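Local coordinates for DUF3298 domain-containing protein (Pseudomonas aeruginosa, PDB 4E72) that is of unknown function but belongs to the DUF3298 family and, carrying a signal sequence and a lipoprotein-type motif, is probably exported from the cytoplasm, at residues Pro46-Glu49 and Arg50-Glu54; Leu131-Gln134 and Asp135-Pro139; Ser195-Pro198 and Tyr199-His203. All blocks are in the same frame, centred on the assembly; numbering follows the deposited sequence.

Contact 1: Pro46-Glu49 and Arg50-Glu54; sequences PIVE and RALLE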
loop_
_atom_site.group_PDB
_atom_site.type_symbol
_atom_site.label_atom_id
_atom_site.label_comp_id
_atom_site.label_asym_id
_atom_site.label_seq_id
_atom_site.Cartn_x
_atom_site.Cartn_y
_atom_site.Cartn_z
ATOM N N PRO A 46 -0.184 5.700 15.517
ATOM C CA PRO A 46 0.601 4.459 15.708
ATOM C C PRO A 46 0.267 3.350 14.705
ATOM O O PRO A 46 1.070 2.426 14.529
ATOM C CB PRO A 46 0.244 4.018 17.130
ATOM C CG PRO A 46 -1.056 4.642 17.421
ATOM C CD PRO A 46 -1.114 5.919 16.650
ATOM N N ILE A 47 -0.923 3.427 14.076
ATOM C CA ILE A 47 -1.402 2.476 13.064
ATOM C C ILE A 47 -0.561 2.662 11.777
ATOM O O ILE A 47 -0.162 1.683 11.128
ATOM C CB ILE A 47 -2.922 2.699 12.828
ATOM C CG1 ILE A 47 -3.760 2.064 13.981
ATOM C CG2 ILE A 47 -3.360 2.211 11.440
ATOM C CD1 ILE A 47 -5.323 2.459 13.993
ATOM N N VAL A 48 -0.282 3.914 11.436
ATOM C CA VAL A 48 0.532 4.245 10.275
ATOM C C VAL A 48 1.984 3.839 10.562
ATOM O O VAL A 48 2.597 3.165 9.733
ATOM C CB VAL A 48 0.397 5.751 9.940
ATOM C CG1 VAL A 48 1.482 6.206 8.976
ATOM C CG2 VAL A 48 -0.980 6.044 9.377
ATOM N N GLU A 49 2.514 4.220 11.743
ATOM C CA GLU A 49 3.894 3.894 12.141
ATOM C C GLU A 49 4.144 2.378 12.067
ATOM O O GLU A 49 5.129 1.976 11.459
ATOM C CB GLU A 49 4.222 4.431 13.552
ATOM C CG GLU A 49 5.687 4.207 13.924
ATOM C CD GLU A 49 6.179 4.821 15.215
ATOM O OE1 GLU A 49 5.816 4.305 16.297
ATOM O OE2 GLU A 49 7.021 5.745 15.142
ATOM N N ARG A 50 3.243 1.549 12.642
ATOM C CA ARG A 50 3.371 0.088 12.644
ATOM C C ARG A 50 3.311 -0.472 11.214
ATOM O O ARG A 50 4.126 -1.335 10.872
ATOM C CB ARG A 50 2.279 -0.562 13.527
ATOM C CG ARG A 50 2.081 -2.065 13.288
ATOM C CD ARG A 50 3.004 -2.933 14.124
ATOM N NE ARG A 50 2.284 -3.535 15.246
ATOM C CZ ARG A 50 1.756 -4.755 15.232
ATOM N NH1 ARG A 50 1.876 -5.528 14.157
ATOM N NH2 ARG A 50 1.108 -5.215 16.295
ATOM N N ALA A 51 2.373 0.031 10.380
ATOM C CA ALA A 51 2.208 -0.427 8.996
ATOM C C ALA A 51 3.478 -0.144 8.178
ATOM O O ALA A 51 3.845 -0.966 7.335
ATOM C CB ALA A 51 0.989 0.222 8.348
ATOM N N LEU A 52 4.179 0.980 8.457
ATOM C CA LEU A 52 5.443 1.268 7.771
ATOM C C LEU A 52 6.562 0.379 8.288
ATOM O O LEU A 52 7.359 -0.101 7.495
ATOM C CB LEU A 52 5.849 2.723 7.929
ATOM C CG LEU A 52 5.091 3.708 7.083
ATOM C CD1 LEU A 52 5.353 5.126 7.567
ATOM C CD2 LEU A 52 5.415 3.523 5.605
ATOM N N LEU A 53 6.575 0.098 9.605
ATOM C CA LEU A 53 7.586 -0.771 10.214
ATOM C C LEU A 53 7.492 -2.203 9.686
ATOM O O LEU A 53 8.529 -2.856 9.555
ATOM C CB LEU A 53 7.490 -0.760 11.743
ATOM C CG LEU A 53 8.040 0.485 12.431
ATOM C CD1 LEU A 53 7.622 0.518 13.896
ATOM C CD2 LEU A 53 9.565 0.586 12.279
ATOM N N GLU A 54 6.263 -2.669 9.351
ATOM C CA GLU A 54 5.991 -4.006 8.776
ATOM C C GLU A 54 6.644 -4.163 7.404
ATOM O O GLU A 54 7.055 -5.261 7.039
ATOM C CB GLU A 54 4.471 -4.244 8.639
ATOM C CG GLU A 54 3.739 -4.531 9.951
ATOM C CD GLU A 54 4.013 -5.841 10.673
ATOM O OE1 GLU A 54 4.547 -6.791 10.052
ATOM O OE2 GLU A 54 3.690 -5.911 11.881
#
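The bond from Arg50 N to Pro46 O, 3.0 Å long, is one rung of the i to i+4 ladder that carries helix 44-54 without a break from Pro46-Glu49 into Arg50-Glu54. Ala51 N donates likewise to Ile47 O, Leu52 N to Val48 O and Leu53 N to Glu49 O; a weak i to i+3 bond from Leu52 N also reaches Glu49 O. Proline is tolerated at Pro46 because, in the first turn, its missing N-H costs no helical bond. One turn apart, Val48 and Leu52 line the buried side, where CG1 of Val48 meets CD1 of Leu52 at 4.3 Å. Both rest on Ala89 of the six-stranded sheet; Val48 also touches Ile101 and Ile121, and Leu52 touches Leu87 and Leu103. Ala51 is small enough to let the helix settle against Leu103 and Ile121. Glu49 and Leu53 run side by side in the same direction. With CG of Glu49 anti to the backbone N (chi1 -175°), that atom lies 4.2 Å from CD1 of Leu53, and OE2 accepts a weak bond from Leu68 N. On the exposed flank, Arg50 bends at chi2 and chi3, bringing NH1 back to OE2 of Glu54 at 2.9 Å, almost in line with the C-O bond, while OE1 of Glu54 pairs with Arg57. The chemistry is that of an amphipathic helix: Val48, Ala51 and Leu52 face the sheet, Leu53 turns to helix 68-78, and the carboxylate of Glu54 is probably kept ionised between Arg50 and Arg57.

Contact 2: Leu131-Gln134 and Asp135-Pro139; sequences LSLQ and DMLVP
Ser132 and Asp135 are brought together by their first torsions: the hydroxyl of Ser132 stands between its own backbone N and carbonyl carbon (chi1 58°), and the carboxylate of Asp135 swings back beside its backbone N (chi1 -60°). The result is a capping box. Ser132 N donates almost straight to OD2 of Asp135 at 3.1 Å, reaching the anti side of that oxygen from 29° out of the carboxylate plane. In return, Asp135 N gives a weak bond to OG of Ser132 at 3.3 Å. OG also donates weakly to the same OD2 at 2.8 Å. From the box the chain makes one short turn, with Met136 N bonded to Leu133 O at 3.0 Å. Among the apolar side chains, CB of Leu131 meets CG of the selenomethionine Met136 at 4.1 Å, while Leu133 crosses Leu137, its CG 3.8 Å from CD1. The latter two leucines press on Phe145 of helix 142-159, and Leu131 and Met136 reach Leu182. As the turn ends, a water bridges Gln134 O, Gln134 NE2 and Leu137 O, an amide side chain being long enough to reach it. Serine suits the start of so short a helix by offering an acceptor to Asp135 N, and aspartate by answering the N-H of the cap residue; its carboxylate is probably steadied by the Ser132 N-H and hydroxyl and by its place at a helix N-terminus.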
loop_
_atom_site.group_PDB
_atom_site.type_symbol
_atom_site.label_atom_id
_atom_site.label_comp_id
_atom_site.label_asym_id
_atom_site.label_seq_id
_atom_site.Cartn_x
_atom_site.Cartn_y
_atom_site.Cartn_z
ATOM N N LEU A 131 -10.008 -1.533 8.214
ATOM C CA LEU A 131 -10.777 -2.616 7.600
ATOM C C LEU A 131 -9.873 -3.581 6.830
ATOM O O LEU A 131 -9.068 -3.168 5.990
ATOM C CB LEU A 131 -11.850 -2.071 6.653
ATOM C CG LEU A 131 -12.766 -0.966 7.184
ATOM C CD1 LEU A 131 -13.492 -0.295 6.051
ATOM C CD2 LEU A 131 -13.753 -1.496 8.239
ATOM N N SER A 132 -9.986 -4.865 7.158
ATOM C CA SER A 132 -9.327 -5.974 6.468
ATOM C C SER A 132 -10.254 -6.367 5.292
ATOM O O SER A 132 -11.400 -5.872 5.219
ATOM C CB SER A 132 -9.133 -7.139 7.438
ATOM O OG SER A 132 -10.394 -7.541 7.961
ATOM N N LEU A 133 -9.799 -7.239 4.383
ATOM C CA LEU A 133 -10.667 -7.676 3.284
ATOM C C LEU A 133 -11.915 -8.335 3.850
ATOM O O LEU A 133 -13.015 -8.079 3.357
ATOM C CB LEU A 133 -9.961 -8.619 2.282
ATOM C CG LEU A 133 -10.800 -9.062 1.037
ATOM C CD1 LEU A 133 -11.309 -7.848 0.197
ATOM C CD2 LEU A 133 -10.020 -10.035 0.172
ATOM N N GLN A 134 -11.743 -9.120 4.928
ATOM C CA GLN A 134 -12.819 -9.824 5.627
ATOM C C GLN A 134 -13.892 -8.830 6.126
ATOM O O GLN A 134 -15.084 -9.069 5.927
ATOM C CB GLN A 134 -12.246 -10.673 6.797
ATOM C CG GLN A 134 -13.290 -11.506 7.566
ATOM C CD GLN A 134 -13.840 -12.655 6.744
ATOM O OE1 GLN A 134 -13.217 -13.720 6.613
ATOM N NE2 GLN A 134 -15.016 -12.458 6.154
ATOM N N ASP A 135 -13.468 -7.707 6.725
ATOM C CA ASP A 135 -14.376 -6.662 7.220
ATOM C C ASP A 135 -15.116 -5.929 6.087
ATOM O O ASP A 135 -16.144 -5.335 6.355
ATOM C CB ASP A 135 -13.604 -5.621 8.047
ATOM C CG ASP A 135 -12.903 -6.159 9.275
ATOM O OD1 ASP A 135 -13.488 -7.041 9.957
ATOM O OD2 ASP A 135 -11.772 -5.683 9.576
HETATM N N MSE A 136 -14.618 -5.961 4.845
HETATM C CA MSE A 136 -15.284 -5.256 3.743
HETATM C C MSE A 136 -16.334 -6.102 3.024
HETATM O O MSE A 136 -17.138 -5.554 2.264
HETATM C CB MSE A 136 -14.274 -4.771 2.697
HETATM C CG MSE A 136 -13.201 -3.823 3.222
HETATM SE SE MSE A 136 -11.823 -3.713 1.839
HETATM C CE MSE A 136 -10.306 -3.057 2.898
ATOM N N LEU A 137 -16.319 -7.424 3.236
ATOM C CA LEU A 137 -17.172 -8.323 2.470
ATOM C C LEU A 137 -18.367 -8.870 3.190
ATOM O O LEU A 137 -18.387 -8.978 4.415
ATOM C CB LEU A 137 -16.344 -9.519 1.937
ATOM C CG LEU A 137 -15.162 -9.182 1.010
ATOM C CD1 LEU A 137 -14.382 -10.390 0.703
ATOM C CD2 LEU A 137 -15.611 -8.506 -0.284
ATOM N N VAL A 138 -19.385 -9.210 2.388
ATOM C CA VAL A 138 -20.587 -9.916 2.813
ATOM C C VAL A 138 -20.091 -11.332 3.222
ATOM O O VAL A 138 -19.257 -11.909 2.508
ATOM C CB VAL A 138 -21.673 -9.920 1.693
ATOM C CG1 VAL A 138 -22.781 -10.928 1.981
ATOM C CG2 VAL A 138 -22.262 -8.517 1.482
ATOM N N PRO A 139 -20.475 -11.834 4.423
ATOM C CA PRO A 139 -19.977 -13.162 4.866
ATOM C C PRO A 139 -20.169 -14.268 3.823
ATOM O O PRO A 139 -21.264 -14.431 3.269
ATOM C CB PRO A 139 -20.804 -13.459 6.117
ATOM C CG PRO A 139 -21.291 -12.142 6.589
ATOM C CD PRO A 139 -21.404 -11.237 5.401
HETATM O O HOH W 1 -17.130 -10.697 6.013
#

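Contact 3: Ser195-Pro198 and Tyr199-His203; sequences SIAP and YSYAH
Pro198, Tyr201 and Tyr199 carry most of this turn. The pyrrolidine ring of Pro198 and the phenol of Tyr201 lie side by side, pointing the same way, and CD of Pro198 approaches CD1 of Tyr201 obliquely at 3.5 Å. CG of Tyr201 is anti to its carbonyl carbon (chi1 -70°), which turns the ring back alongside the proline it follows by three residues. Tyr199 keeps its CB 3.8 Å from C of Pro198, while its ring meets that of His113. Ala197 adds a smaller touch, pointing its methyl at the root of the Tyr201 side chain, 3.6 Å from CB; alanine's single methyl suits this close approach. The backbone holds the pair in step, for Tyr201 N donates to Pro198 O at 3.0 Å, from 44° above the carbonyl plane, and that oxygen also lies at the edge of the phenol ring, in its plane. Ala202 N then bonds to Tyr199 O at 2.8 Å, completing the 3-10 turn of 199-201. A water lies 2.8 Å from Ala197 O and 2.7 Å from Ala202 O. Trp156 of helix 142-159 touches both Ala197 and Tyr201, and Phe168 packs on Ala197 and Pro198. Proline suits its place because its ring fixes phi near -68° and offers CD to the tyrosine. The chemistry is therefore mixed: apolar contacts anchor the loop to neighbouring helices, while backbone bonds set its shape, with a water between two of its carbonyls.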
loop_
_atom_site.group_PDB
_atom_site.type_symbol
_atom_site.label_atom_id
_atom_site.label_comp_id
_atom_site.label_asym_id
_atom_site.label_seq_id
_atom_site.Cartn_x
_atom_site.Cartn_y
_atom_site.Cartn_z
ATOM N N SER A 195 4.710 -9.782 -9.395
ATOM C CA SER A 195 3.738 -10.786 -8.943
ATOM C C SER A 195 2.839 -11.225 -10.096
ATOM O O SER A 195 2.617 -12.421 -10.242
ATOM C CB SER A 195 2.900 -10.272 -7.776
ATOM O OG SER A 195 2.243 -9.071 -8.116
ATOM N N ILE A 196 2.304 -10.261 -10.899
ATOM C CA ILE A 196 1.452 -10.517 -12.064
ATOM C C ILE A 196 2.045 -9.863 -13.332
ATOM O O ILE A 196 1.413 -9.892 -14.403
ATOM C CB ILE A 196 -0.044 -10.101 -11.848
ATOM C CG1 ILE A 196 -0.200 -8.582 -11.490
ATOM C CG2 ILE A 196 -0.754 -11.056 -10.859
ATOM C CD1 ILE A 196 -1.556 -7.961 -11.843
ATOM N N ALA A 197 3.260 -9.285 -13.224
ATOM C CA ALA A 197 3.925 -8.627 -14.360
ATOM C C ALA A 197 5.388 -8.396 -14.064
ATOM O O ALA A 197 5.722 -8.280 -12.895
ATOM C CB ALA A 197 3.246 -7.287 -14.658
ATOM N N PRO A 198 6.258 -8.166 -15.074
ATOM C CA PRO A 198 7.667 -7.819 -14.762
ATOM C C PRO A 198 7.754 -6.440 -14.111
ATOM O O PRO A 198 6.777 -5.681 -14.145
ATOM C CB PRO A 198 8.363 -7.815 -16.143
ATOM C CG PRO A 198 7.418 -8.474 -17.082
ATOM C CD PRO A 198 6.028 -8.240 -16.535
ATOM N N TYR A 199 8.920 -6.101 -13.546
ATOM C CA TYR A 199 9.202 -4.807 -12.887
ATOM C C TYR A 199 8.914 -3.598 -13.780
ATOM O O TYR A 199 8.520 -2.566 -13.258
ATOM C CB TYR A 199 10.664 -4.750 -12.433
ATOM C CG TYR A 199 10.883 -5.155 -10.994
ATOM C CD1 TYR A 199 10.924 -6.495 -10.624
ATOM C CD2 TYR A 199 11.118 -4.199 -10.010
ATOM C CE1 TYR A 199 11.099 -6.873 -9.293
ATOM C CE2 TYR A 199 11.340 -4.567 -8.679
ATOM C CZ TYR A 199 11.311 -5.906 -8.320
ATOM O OH TYR A 199 11.522 -6.283 -7.012
ATOM N N SER A 200 9.094 -3.716 -15.114
ATOM C CA SER A 200 8.787 -2.633 -16.062
ATOM C C SER A 200 7.320 -2.138 -15.941
ATOM O O SER A 200 7.064 -0.958 -16.181
ATOM C CB SER A 200 9.053 -3.077 -17.491
ATOM O OG SER A 200 8.259 -4.206 -17.818
ATOM N N TYR A 201 6.375 -3.021 -15.541
ATOM C CA TYR A 201 4.953 -2.651 -15.352
ATOM C C TYR A 201 4.707 -2.051 -13.948
ATOM O O TYR A 201 3.568 -1.739 -13.608
ATOM C CB TYR A 201 4.034 -3.864 -15.587
ATOM C CG TYR A 201 3.971 -4.291 -17.038
ATOM C CD1 TYR A 201 4.968 -5.088 -17.594
ATOM C CD2 TYR A 201 2.933 -3.872 -17.864
ATOM C CE1 TYR A 201 4.936 -5.455 -18.939
ATOM C CE2 TYR A 201 2.898 -4.218 -19.218
ATOM C CZ TYR A 201 3.893 -5.026 -19.747
ATOM O OH TYR A 201 3.849 -5.397 -21.071
ATOM N N ALA A 202 5.781 -1.898 -13.140
ATOM C CA ALA A 202 5.787 -1.339 -11.780
ATOM C C ALA A 202 4.799 -2.084 -10.855
ATOM O O ALA A 202 4.921 -3.300 -10.675
ATOM C CB ALA A 202 5.480 0.161 -11.822
ATOM N N HIS A 203 3.803 -1.366 -10.318
ATOM C CA HIS A 203 2.823 -1.919 -9.391
ATOM C C HIS A 203 1.450 -1.904 -10.051
ATOM O O HIS A 203 0.765 -0.885 -9.947
ATOM C CB HIS A 203 2.854 -1.118 -8.076
ATOM C CG HIS A 203 4.135 -1.292 -7.326
ATOM N ND1 HIS A 203 5.100 -0.298 -7.299
ATOM C CD2 HIS A 203 4.596 -2.367 -6.643
ATOM C CE1 HIS A 203 6.111 -0.804 -6.612
ATOM N NE2 HIS A 203 5.833 -2.030 -6.162
HETATM O O HOH W 2 5.179 -5.785 -11.635
#

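How the contacts relate
The three contacts follow one another along the chain and nowhere touch. Contact 1 lies on helix 44-54, against the six-stranded mixed sheet. Contact 2 comes just after 129-130, an edge strand of that sheet, and leads toward helix 142-159; its centre is about 21 Å from that of contact 1. Contact 3 sits in the loop between strands 187-190 and 205-208 of the three-stranded antiparallel sheet, about 25 Å from contact 1, across the chain's centre, and about 27 Å from contact 2, centre to centre. Helix 142-159 receives side chains from contacts 2 and 3, so it links the edge of the larger sheet with a loop of the smaller one.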